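Local structure of RavA (Legionella pneumophila str. Paris, 6WO6) at residues 263-268 against 272-277; 304-309 against 315-320; 255-260 against 288-293; 235-240 against 249-254. The protein is a Legionella pneumophila effector of apparently unassigned molecular activity that probably acts inside the host cell during infection. The protein carries 2 engineered substitutions. All coordinates share one frame; numbering follows the deposited sequence.

Interaction 1. Residues 263-268 against 272-277; sequences RNLLGD and QFFSSR
L265 leans over one face of the F273 ring, its CB 3.8 Å above the ring plane and displaced toward the rim. The approach is steep enough to count as a CH-pi contact: CB is 4.1 Å from the ring centroid of F273 and only 22° off its normal. Further out, both methyls of L265 stay on the same ring. CD2 comes to 4.0 Å from F273 CE2, and CD1 to 3.8 Å from F273 CD2. CD1 lies between the two rings, for it also meets F274 CE2 at 3.6 Å, coming obliquely to that ring. F273 holds its CG trans to its own backbone N (chi1 176°), which aims the ring at the end of helix 246-265. The two phenylalanines, neighbours in sequence, are set against each other as well: F273 CD2 sits above the centre of the F274 ring, and F274 CD2 in turn lies in the plane of the F273 ring at its edge. N264 adds a flank, with its CB 4.2 Å from F273 CB and near the ring plane. Its amide oxygen OD1 and Q272 OE1 come no closer than 4.4 Å. F279 meets both phenylalanine rings, and F274 also reaches L321 on helix 311-327. No hydrogen bond ties the two segments, so the short link between helix 246-265 and helix 270-275 rests on aliphatic-aromatic packing, while Q272 is exposed and the N264 amide is held by D260, whose OD1 accepts a bond from ND2.

Interaction 2. Residues 304-309 against 315-320; sequences EKLAKL and SDISRK
L306 carries its CG opposite its own carbonyl carbon, beside the backbone N (chi1 -59°), and this sends the isobutyl group out of the loop toward I317. On the helix, I317 has CG1 anti to the carbonyl carbon (chi1 -70°), which carries CD1 toward L309 and leaves the CG2 methyl anti to the backbone N, facing L306. The two residues meet tip to tip, L306 CD1 lying 4.0 Å from I317 CG2. L309 makes a looser second touch from further along the loop, its CD1 4.3 Å from I317 CD1, so each branch of the isoleucine receives one leucine methyl. The loop brings both leucines to the same residue through two overlapping type I turns, E304 to A307 and L306 to L309, each closed by a weak backbone hydrogen bond. Away from the leucines, D316 collects two basic side chains of its own helix: OD1 faces R319 NH2 at 3.6 Å, and OD2 takes a weak bond from K320 NZ at 3.2 Å, forming a small salt-bridge network. The contact folds the connection after helix 299-304 back onto helix 311-327, close to where that helix begins. Helix 270-275 lies against both partners: E271 touches L306 and L309, while F274 packs on I317, so I317 meets the loop and helix 270-275 with the same CG2 methyl.

Interaction 3. Residues 255-260 against 288-293; sequences FALRRD and AILFPE
Two helices of this all-helical protein meet here, the long helix 246-265 and the short helix 290-294, with L290 as the residue that reaches across. Its CD1 fits against two successive residues of the long helix, 4.1 Å from R258 CB and 4.2 Å from L257 CD2. L257 and L290 run past each other in opposite senses and meet at one methyl each. In L257 the backbone N and CG stand anti across the first side-chain bond (chi1 172°), and this carries CD2 far enough to approach F291 CE1 as well, at 4.5 Å and obliquely to the ring. The carbonyl oxygen of A288 lies in the plane of the F291 ring, at its edge. Only the root of R258 takes part: the chain bends at chi2 (142°) and the guanidinium goes on to E262, where NE makes a salt bridge, with NH1 giving weak hydrogen bonds to the carbonyls of A222 and L223. Helix 214-224 also packs on L290, while I324 of helix 311-327 packs on F291. With no polar bond across it, the joint depends on the fit of buried aliphatic and aromatic groups, and the arginine's charge is probably met mainly by E262.

Interaction 4. Residues 235-240 against 249-254; sequences MKIKGF and IKVQSA
The flat group at this contact is the carboxamide of Q252, with the end of K238 over one face; the other flat group nearby, the ring of F240, stacks on F207. K238 CD lies over the amide face at NE2, 4.2 Å from that nitrogen of Q252. NZ of K238 is 3.9 Å from Q252 NE2, on the same side but displaced outward and tilted from the plane. An ammonium and an amide NH2 are both donors, so no hydrogen bond forms between these two nitrogens; the side chains simply cross at about a right angle. The lysine gets there by bending at chi2, chi3 and chi4, and its ammonium also has a long, weak ion pair with E243. Beside this polar pair sits the apolar one. I237 and V251 meet tip to tip, with I237 CD1 4.0 Å from V251 CG1 and 4.0 Å from V251 CG2, so the isoleucine methyl rests across the fork of the valine. F190 also packs on I237, while A218 and L221 of helix 214-224 pack on V251. Between 235-240 and 249-254, then, I237 and V251 make the buried apolar contact, and the K238-Q252 crossing at its partly exposed margin adds no bond.

How the interactions relate
Three of the four contacts draw on helix 246-265: interaction 4 near its start, interaction 3 further along, interaction 1 at its end. Interaction 2 lies beyond, on helix 311-327. Interactions 1 and 3 are buried, the first aromatic-rich and the second mainly leucine; interactions 2 and 4 are partly buried, each a small aliphatic touch with charged or polar side chains alongside. None has a hydrogen bond between its segments. Neighbours are physically joined: interaction 1 touches interaction 2 and, through F273 and D260, interaction 3, while L290 of interaction 3 packs on A254 of interaction 4. Interactions 2 and 4 stand farthest apart, their centres about 34 Å from each other.

Interaction 1. Residues 263-268 against 272-277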
# COMPACT_ATOMS: atom_id res chain seq x y z
N ARG A 263 5.28 -20.68 -31.91
CA ARG A 263 6.26 -21.62 -32.44
C ARG A 263 5.60 -22.84 -33.09
O ARG A 263 5.97 -23.22 -34.20
CB ARG A 263 7.20 -22.07 -31.32
CG ARG A 263 8.43 -22.83 -31.79
CD ARG A 263 9.29 -23.28 -30.60
NE ARG A 263 10.66 -23.62 -30.98
CZ ARG A 263 11.06 -24.84 -31.32
NH1 ARG A 263 10.20 -25.86 -31.32
NH2 ARG A 263 12.33 -25.05 -31.65
N ASN A 264 4.64 -23.46 -32.40
CA ASN A 264 4.08 -24.73 -32.85
C ASN A 264 2.73 -24.58 -33.55
O ASN A 264 2.49 -25.26 -34.55
CB ASN A 264 3.93 -25.68 -31.66
CG ASN A 264 5.27 -26.03 -31.03
OD1 ASN A 264 6.23 -26.34 -31.73
ND2 ASN A 264 5.34 -25.96 -29.70
N LEU A 265 1.85 -23.71 -33.05
CA LEU A 265 0.55 -23.55 -33.70
C LEU A 265 0.66 -22.75 -34.99
O LEU A 265 -0.09 -23.02 -35.94
CB LEU A 265 -0.44 -22.87 -32.75
CG LEU A 265 -1.88 -22.80 -33.27
CD1 LEU A 265 -2.36 -24.19 -33.65
CD2 LEU A 265 -2.80 -22.19 -32.23
N LEU A 266 1.57 -21.79 -35.06
CA LEU A 266 1.77 -21.00 -36.26
C LEU A 266 2.98 -21.45 -37.07
O LEU A 266 3.42 -20.74 -37.98
CB LEU A 266 1.90 -19.52 -35.89
CG LEU A 266 0.66 -18.98 -35.18
CD1 LEU A 266 0.75 -17.47 -34.97
CD2 LEU A 266 -0.58 -19.34 -35.98
N GLY A 267 3.53 -22.62 -36.76
CA GLY A 267 4.62 -23.21 -37.51
C GLY A 267 4.15 -24.09 -38.64
O GLY A 267 3.08 -23.87 -39.23
N ASP A 268 4.95 -25.11 -38.95
CA ASP A 268 4.66 -25.99 -40.07
C ASP A 268 3.78 -27.17 -39.71
O ASP A 268 3.08 -27.71 -40.58
CB ASP A 268 5.97 -26.51 -40.67
CG ASP A 268 6.79 -25.42 -41.33
OD1 ASP A 268 6.19 -24.53 -41.96
OD2 ASP A 268 8.03 -25.45 -41.20
N GLN A 272 1.11 -30.71 -33.89
CA GLN A 272 1.98 -30.88 -32.73
C GLN A 272 1.55 -30.00 -31.57
O GLN A 272 1.79 -30.34 -30.41
CB GLN A 272 3.43 -30.59 -33.11
CG GLN A 272 3.98 -31.46 -34.22
CD GLN A 272 5.40 -31.08 -34.60
OE1 GLN A 272 5.92 -30.05 -34.16
NE2 GLN A 272 6.03 -31.92 -35.41
N PHE A 273 0.92 -28.86 -31.86
CA PHE A 273 0.42 -28.01 -30.79
C PHE A 273 -0.66 -28.71 -29.98
O PHE A 273 -0.75 -28.54 -28.76
CB PHE A 273 -0.12 -26.70 -31.36
CG PHE A 273 -0.73 -25.80 -30.33
CD1 PHE A 273 0.06 -25.01 -29.51
CD2 PHE A 273 -2.11 -25.73 -30.18
CE1 PHE A 273 -0.50 -24.18 -28.56
CE2 PHE A 273 -2.68 -24.90 -29.23
CZ PHE A 273 -1.87 -24.13 -28.42
N PHE A 274 -1.50 -29.51 -30.65
CA PHE A 274 -2.64 -30.13 -29.98
C PHE A 274 -2.33 -31.51 -29.43
O PHE A 274 -2.98 -31.95 -28.47
CB PHE A 274 -3.83 -30.22 -30.94
CG PHE A 274 -4.34 -28.88 -31.39
CD1 PHE A 274 -5.28 -28.19 -30.62
CD2 PHE A 274 -3.89 -28.30 -32.56
CE1 PHE A 274 -5.76 -26.96 -31.02
CE2 PHE A 274 -4.37 -27.06 -32.97
CZ PHE A 274 -5.30 -26.39 -32.19
N SER A 275 -1.35 -32.22 -30.00
CA SER A 275 -1.01 -33.56 -29.55
C SER A 275 0.14 -33.59 -28.56
O SER A 275 0.50 -34.67 -28.08
CB SER A 275 -0.67 -34.44 -30.76
OG SER A 275 0.52 -34.01 -31.39
N SER A 276 0.74 -32.45 -28.24
CA SER A 276 1.86 -32.42 -27.32
C SER A 276 1.40 -32.63 -25.88
O SER A 276 0.25 -32.36 -25.53
CB SER A 276 2.61 -31.09 -27.43
OG SER A 276 3.56 -30.96 -26.39
N ARG A 277 2.31 -33.14 -25.05
CA ARG A 277 2.02 -33.32 -23.64
C ARG A 277 1.82 -31.99 -22.92
O ARG A 277 1.23 -31.96 -21.83
CB ARG A 277 3.14 -34.11 -22.97
CG ARG A 277 4.49 -33.42 -23.03
CD ARG A 277 5.56 -34.33 -23.62
NE ARG A 277 6.82 -33.62 -23.84
CZ ARG A 277 7.20 -33.14 -25.03
NH1 ARG A 277 8.36 -32.50 -25.14
NH2 ARG A 277 6.44 -33.31 -26.10

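Interaction 2. Residues 304-309 against 315-320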
# COMPACT_ATOMS: atom_id res chain seq x y z
N GLU A 304 -5.27 -25.93 -43.77
CA GLU A 304 -4.62 -26.65 -44.86
C GLU A 304 -3.50 -27.55 -44.34
O GLU A 304 -3.30 -28.66 -44.84
CB GLU A 304 -4.07 -25.67 -45.90
CG GLU A 304 -5.14 -24.91 -46.66
CD GLU A 304 -4.55 -24.08 -47.79
OE1 GLU A 304 -5.25 -23.87 -48.80
OE2 GLU A 304 -3.38 -23.65 -47.67
N LYS A 305 -2.76 -27.08 -43.33
CA LYS A 305 -1.73 -27.91 -42.71
C LYS A 305 -2.32 -29.01 -41.82
O LYS A 305 -1.55 -29.78 -41.25
CB LYS A 305 -0.77 -27.05 -41.90
CG LYS A 305 0.03 -26.04 -42.71
CD LYS A 305 1.02 -25.29 -41.83
CE LYS A 305 1.64 -24.11 -42.55
NZ LYS A 305 0.65 -23.03 -42.79
N LEU A 306 -3.64 -29.07 -41.67
CA LEU A 306 -4.30 -30.14 -40.92
C LEU A 306 -5.19 -31.02 -41.80
O LEU A 306 -5.99 -31.80 -41.26
CB LEU A 306 -5.14 -29.56 -39.78
CG LEU A 306 -4.45 -28.73 -38.70
CD1 LEU A 306 -5.50 -28.03 -37.83
CD2 LEU A 306 -3.52 -29.58 -37.84
N ALA A 307 -5.08 -30.93 -43.13
CA ALA A 307 -6.09 -31.53 -43.99
C ALA A 307 -5.99 -33.05 -44.04
O ALA A 307 -7.01 -33.73 -44.17
CB ALA A 307 -5.98 -30.95 -45.40
N LYS A 308 -4.78 -33.60 -43.94
CA LYS A 308 -4.58 -35.04 -44.08
C LYS A 308 -4.79 -35.82 -42.79
O LYS A 308 -4.45 -37.01 -42.74
CB LYS A 308 -3.17 -35.32 -44.64
CG LYS A 308 -3.00 -34.92 -46.09
CD LYS A 308 -1.67 -35.39 -46.64
CE LYS A 308 -1.64 -35.31 -48.16
NZ LYS A 308 -2.66 -36.20 -48.79
N LEU A 309 -5.33 -35.19 -41.75
CA LEU A 309 -5.61 -35.90 -40.51
C LEU A 309 -6.95 -36.62 -40.59
O LEU A 309 -7.77 -36.37 -41.48
CB LEU A 309 -5.61 -34.93 -39.33
CG LEU A 309 -4.27 -34.26 -39.01
CD1 LEU A 309 -4.44 -33.20 -37.93
CD2 LEU A 309 -3.24 -35.30 -38.57
N SER A 315 -12.10 -32.73 -36.52
CA SER A 315 -13.30 -32.23 -35.85
C SER A 315 -13.00 -31.84 -34.40
O SER A 315 -13.49 -30.81 -33.92
CB SER A 315 -14.41 -33.27 -35.90
OG SER A 315 -15.55 -32.83 -35.18
N ASP A 316 -12.20 -32.65 -33.70
CA ASP A 316 -11.86 -32.34 -32.32
C ASP A 316 -11.06 -31.04 -32.22
O ASP A 316 -11.32 -30.19 -31.35
CB ASP A 316 -11.07 -33.51 -31.72
CG ASP A 316 -10.61 -33.24 -30.30
OD1 ASP A 316 -11.48 -33.15 -29.40
OD2 ASP A 316 -9.39 -33.14 -30.08
N ILE A 317 -10.09 -30.85 -33.13
CA ILE A 317 -9.28 -29.64 -33.11
C ILE A 317 -10.14 -28.41 -33.40
O ILE A 317 -10.02 -27.38 -32.74
CB ILE A 317 -8.11 -29.76 -34.10
CG1 ILE A 317 -7.09 -30.79 -33.59
CG2 ILE A 317 -7.44 -28.41 -34.34
CD1 ILE A 317 -5.90 -30.97 -34.51
N SER A 318 -11.04 -28.52 -34.39
CA SER A 318 -11.90 -27.37 -34.71
C SER A 318 -12.86 -27.07 -33.57
O SER A 318 -13.13 -25.89 -33.27
CB SER A 318 -12.66 -27.63 -36.01
OG SER A 318 -13.16 -28.95 -36.04
N ARG A 319 -13.37 -28.10 -32.90
CA ARG A 319 -14.22 -27.90 -31.73
C ARG A 319 -13.48 -27.14 -30.64
O ARG A 319 -14.00 -26.17 -30.07
CB ARG A 319 -14.71 -29.25 -31.21
CG ARG A 319 -16.19 -29.33 -30.88
CD ARG A 319 -16.70 -30.74 -31.13
NE ARG A 319 -15.85 -31.74 -30.50
CZ ARG A 319 -15.69 -32.98 -30.95
NH1 ARG A 319 -16.32 -33.38 -32.05
NH2 ARG A 319 -14.89 -33.83 -30.31
N LYS A 320 -12.26 -27.58 -30.33
CA LYS A 320 -11.47 -26.90 -29.30
C LYS A 320 -11.18 -25.46 -29.68
O LYS A 320 -11.24 -24.56 -28.83
CB LYS A 320 -10.18 -27.67 -29.04
CG LYS A 320 -10.38 -28.98 -28.31
CD LYS A 320 -9.08 -29.76 -28.20
CE LYS A 320 -9.30 -31.13 -27.58
NZ LYS A 320 -8.04 -31.91 -27.48

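Interaction 3. Residues 255-260 against 288-293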
# COMPACT_ATOMS: atom_id res chain seq x y z
N PHE A 255 3.15 -16.22 -20.78
CA PHE A 255 4.23 -16.02 -21.73
C PHE A 255 4.60 -17.33 -22.43
O PHE A 255 4.80 -17.36 -23.65
CB PHE A 255 5.46 -15.43 -21.03
CG PHE A 255 5.33 -13.97 -20.70
CD1 PHE A 255 4.62 -13.11 -21.53
CD2 PHE A 255 5.91 -13.45 -19.55
CE1 PHE A 255 4.51 -11.76 -21.22
CE2 PHE A 255 5.80 -12.11 -19.24
CZ PHE A 255 5.10 -11.26 -20.08
N ALA A 256 4.70 -18.42 -21.66
CA ALA A 256 5.02 -19.71 -22.24
C ALA A 256 3.97 -20.15 -23.25
O ALA A 256 4.30 -20.69 -24.31
CB ALA A 256 5.17 -20.77 -21.15
N LEU A 257 2.69 -19.92 -22.94
CA LEU A 257 1.62 -20.30 -23.85
C LEU A 257 1.68 -19.50 -25.14
O LEU A 257 1.44 -20.04 -26.23
CB LEU A 257 0.26 -20.13 -23.18
CG LEU A 257 -0.95 -20.33 -24.11
CD1 LEU A 257 -0.98 -21.74 -24.67
CD2 LEU A 257 -2.25 -19.99 -23.40
N ARG A 258 1.97 -18.20 -25.04
CA ARG A 258 2.13 -17.40 -26.26
C ARG A 258 3.30 -17.91 -27.09
O ARG A 258 3.20 -18.00 -28.33
CB ARG A 258 2.32 -15.93 -25.91
CG ARG A 258 2.98 -15.13 -27.03
CD ARG A 258 2.39 -13.75 -27.16
NE ARG A 258 3.13 -12.93 -28.11
CZ ARG A 258 2.78 -11.71 -28.49
NH1 ARG A 258 1.69 -11.14 -27.99
NH2 ARG A 258 3.53 -11.04 -29.36
N ARG A 259 4.41 -18.27 -26.44
CA ARG A 259 5.53 -18.84 -27.18
C ARG A 259 5.12 -20.14 -27.88
O ARG A 259 5.49 -20.38 -29.03
CB ARG A 259 6.71 -19.10 -26.24
CG ARG A 259 8.07 -18.97 -26.91
CD ARG A 259 9.15 -19.79 -26.22
NE ARG A 259 9.57 -20.92 -27.04
CZ ARG A 259 10.65 -21.66 -26.82
NH1 ARG A 259 11.44 -21.39 -25.78
NH2 ARG A 259 10.94 -22.67 -27.63
N ASP A 260 4.35 -20.98 -27.18
CA ASP A 260 3.88 -22.23 -27.77
C ASP A 260 3.01 -21.97 -28.99
O ASP A 260 3.17 -22.62 -30.03
CB ASP A 260 3.10 -23.02 -26.71
CG ASP A 260 2.95 -24.49 -27.07
OD1 ASP A 260 3.52 -24.93 -28.09
OD2 ASP A 260 2.25 -25.20 -26.32
N ALA A 288 -7.54 -17.20 -23.07
CA ALA A 288 -8.17 -17.23 -24.39
C ALA A 288 -7.97 -15.93 -25.15
O ALA A 288 -7.95 -15.93 -26.39
CB ALA A 288 -9.66 -17.54 -24.24
N ILE A 289 -7.80 -14.81 -24.43
CA ILE A 289 -7.62 -13.51 -25.06
C ILE A 289 -6.45 -13.50 -26.04
O ILE A 289 -6.41 -12.68 -26.95
CB ILE A 289 -7.45 -12.42 -23.98
CG1 ILE A 289 -7.59 -11.02 -24.58
CG2 ILE A 289 -6.10 -12.57 -23.28
CD1 ILE A 289 -7.42 -9.91 -23.57
N LEU A 290 -5.51 -14.43 -25.87
CA LEU A 290 -4.35 -14.47 -26.76
C LEU A 290 -4.72 -14.89 -28.18
O LEU A 290 -4.03 -14.49 -29.13
CB LEU A 290 -3.30 -15.44 -26.20
CG LEU A 290 -2.41 -14.92 -25.07
CD1 LEU A 290 -1.57 -16.04 -24.50
CD2 LEU A 290 -1.53 -13.81 -25.60
N PHE A 291 -5.79 -15.67 -28.35
CA PHE A 291 -5.95 -16.40 -29.60
C PHE A 291 -6.48 -15.59 -30.79
O PHE A 291 -5.92 -15.70 -31.88
CB PHE A 291 -6.84 -17.63 -29.37
CG PHE A 291 -6.13 -18.75 -28.67
CD1 PHE A 291 -5.99 -18.74 -27.29
CD2 PHE A 291 -5.58 -19.79 -29.39
CE1 PHE A 291 -5.33 -19.77 -26.64
CE2 PHE A 291 -4.91 -20.82 -28.75
CZ PHE A 291 -4.79 -20.81 -27.37
N PRO A 292 -7.54 -14.78 -30.64
CA PRO A 292 -8.03 -14.03 -31.82
C PRO A 292 -6.98 -13.15 -32.47
O PRO A 292 -6.92 -13.08 -33.70
CB PRO A 292 -9.19 -13.21 -31.25
CG PRO A 292 -9.67 -14.00 -30.09
CD PRO A 292 -8.42 -14.57 -29.47
N GLU A 293 -6.14 -12.48 -31.68
CA GLU A 293 -5.10 -11.63 -32.26
C GLU A 293 -4.03 -12.46 -32.96
O GLU A 293 -3.74 -12.24 -34.14
CB GLU A 293 -4.46 -10.77 -31.17
CG GLU A 293 -4.73 -9.28 -31.30
CD GLU A 293 -5.90 -8.82 -30.45
OE1 GLU A 293 -6.17 -7.60 -30.41
OE2 GLU A 293 -6.55 -9.68 -29.81

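Interaction 4. Residues 235-240 against 249-254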
# COMPACT_ATOMS: atom_id res chain seq x y z
N MET A 235 11.14 -10.23 -13.87
CA MET A 235 12.09 -9.95 -12.79
C MET A 235 11.49 -8.99 -11.78
O MET A 235 11.68 -9.16 -10.57
CB MET A 235 13.40 -9.39 -13.36
CG MET A 235 14.17 -10.36 -14.23
SD MET A 235 14.55 -11.92 -13.41
CE MET A 235 16.13 -11.53 -12.66
N LYS A 236 10.75 -7.98 -12.25
CA LYS A 236 10.14 -7.04 -11.31
C LYS A 236 9.06 -7.72 -10.46
O LYS A 236 8.99 -7.49 -9.25
CB LYS A 236 9.57 -5.84 -12.07
CG LYS A 236 10.65 -4.86 -12.50
CD LYS A 236 10.17 -3.87 -13.54
CE LYS A 236 11.30 -2.94 -13.94
NZ LYS A 236 10.91 -2.03 -15.05
N ILE A 237 8.23 -8.56 -11.08
CA ILE A 237 7.22 -9.30 -10.32
C ILE A 237 7.89 -10.16 -9.26
O ILE A 237 7.52 -10.13 -8.08
CB ILE A 237 6.33 -10.13 -11.25
CG1 ILE A 237 5.53 -9.21 -12.18
CG2 ILE A 237 5.40 -11.01 -10.44
CD1 ILE A 237 4.86 -9.94 -13.32
N LYS A 238 8.91 -10.94 -9.65
CA LYS A 238 9.66 -11.72 -8.67
C LYS A 238 10.37 -10.83 -7.66
O LYS A 238 10.74 -11.30 -6.58
CB LYS A 238 10.67 -12.63 -9.37
CG LYS A 238 10.11 -14.01 -9.70
CD LYS A 238 10.16 -14.30 -11.19
CE LYS A 238 11.38 -15.14 -11.57
NZ LYS A 238 11.27 -16.54 -11.06
N GLY A 239 10.55 -9.55 -7.98
CA GLY A 239 11.15 -8.62 -7.05
C GLY A 239 10.22 -8.18 -5.94
O GLY A 239 10.64 -8.12 -4.78
N PHE A 240 8.97 -7.85 -6.26
CA PHE A 240 8.04 -7.41 -5.22
C PHE A 240 6.93 -8.43 -4.93
O PHE A 240 6.01 -8.12 -4.16
CB PHE A 240 7.44 -6.04 -5.55
CG PHE A 240 6.51 -6.03 -6.74
CD1 PHE A 240 5.17 -6.35 -6.60
CD2 PHE A 240 6.98 -5.67 -7.99
CE1 PHE A 240 4.32 -6.33 -7.69
CE2 PHE A 240 6.13 -5.64 -9.09
CZ PHE A 240 4.80 -5.98 -8.93
N ILE A 249 3.48 -17.11 -11.23
CA ILE A 249 3.18 -18.36 -11.91
C ILE A 249 2.35 -18.10 -13.17
O ILE A 249 2.68 -18.58 -14.26
CB ILE A 249 2.45 -19.33 -10.96
CG1 ILE A 249 3.29 -19.61 -9.71
CG2 ILE A 249 2.12 -20.63 -11.66
CD1 ILE A 249 2.58 -20.48 -8.69
N LYS A 250 1.28 -17.32 -13.02
CA LYS A 250 0.36 -17.12 -14.14
C LYS A 250 1.02 -16.31 -15.26
O LYS A 250 0.83 -16.63 -16.44
CB LYS A 250 -0.92 -16.44 -13.67
CG LYS A 250 -1.62 -17.17 -12.53
CD LYS A 250 -2.97 -17.72 -12.93
CE LYS A 250 -3.62 -18.42 -11.75
NZ LYS A 250 -4.90 -19.09 -12.11
N VAL A 251 1.79 -15.28 -14.92
CA VAL A 251 2.44 -14.47 -15.95
C VAL A 251 3.44 -15.30 -16.74
O VAL A 251 3.49 -15.24 -17.97
CB VAL A 251 3.09 -13.22 -15.31
CG1 VAL A 251 4.05 -12.57 -16.28
CG2 VAL A 251 2.02 -12.23 -14.89
N GLN A 252 4.25 -16.10 -16.03
CA GLN A 252 5.23 -16.92 -16.73
C GLN A 252 4.55 -17.98 -17.60
O GLN A 252 4.98 -18.23 -18.74
CB GLN A 252 6.19 -17.56 -15.73
CG GLN A 252 7.03 -16.53 -14.96
CD GLN A 252 8.18 -17.14 -14.19
OE1 GLN A 252 9.26 -17.38 -14.74
NE2 GLN A 252 7.96 -17.40 -12.90
N SER A 253 3.46 -18.58 -17.11
CA SER A 253 2.78 -19.58 -17.92
C SER A 253 2.07 -18.96 -19.12
O SER A 253 1.99 -19.60 -20.18
CB SER A 253 1.79 -20.37 -17.06
OG SER A 253 0.49 -19.83 -17.16
N ALA A 254 1.58 -17.73 -18.99
CA ALA A 254 0.95 -17.07 -20.13
C ALA A 254 1.98 -16.72 -21.20
O ALA A 254 1.73 -16.89 -22.40
CB ALA A 254 0.19 -15.83 -19.68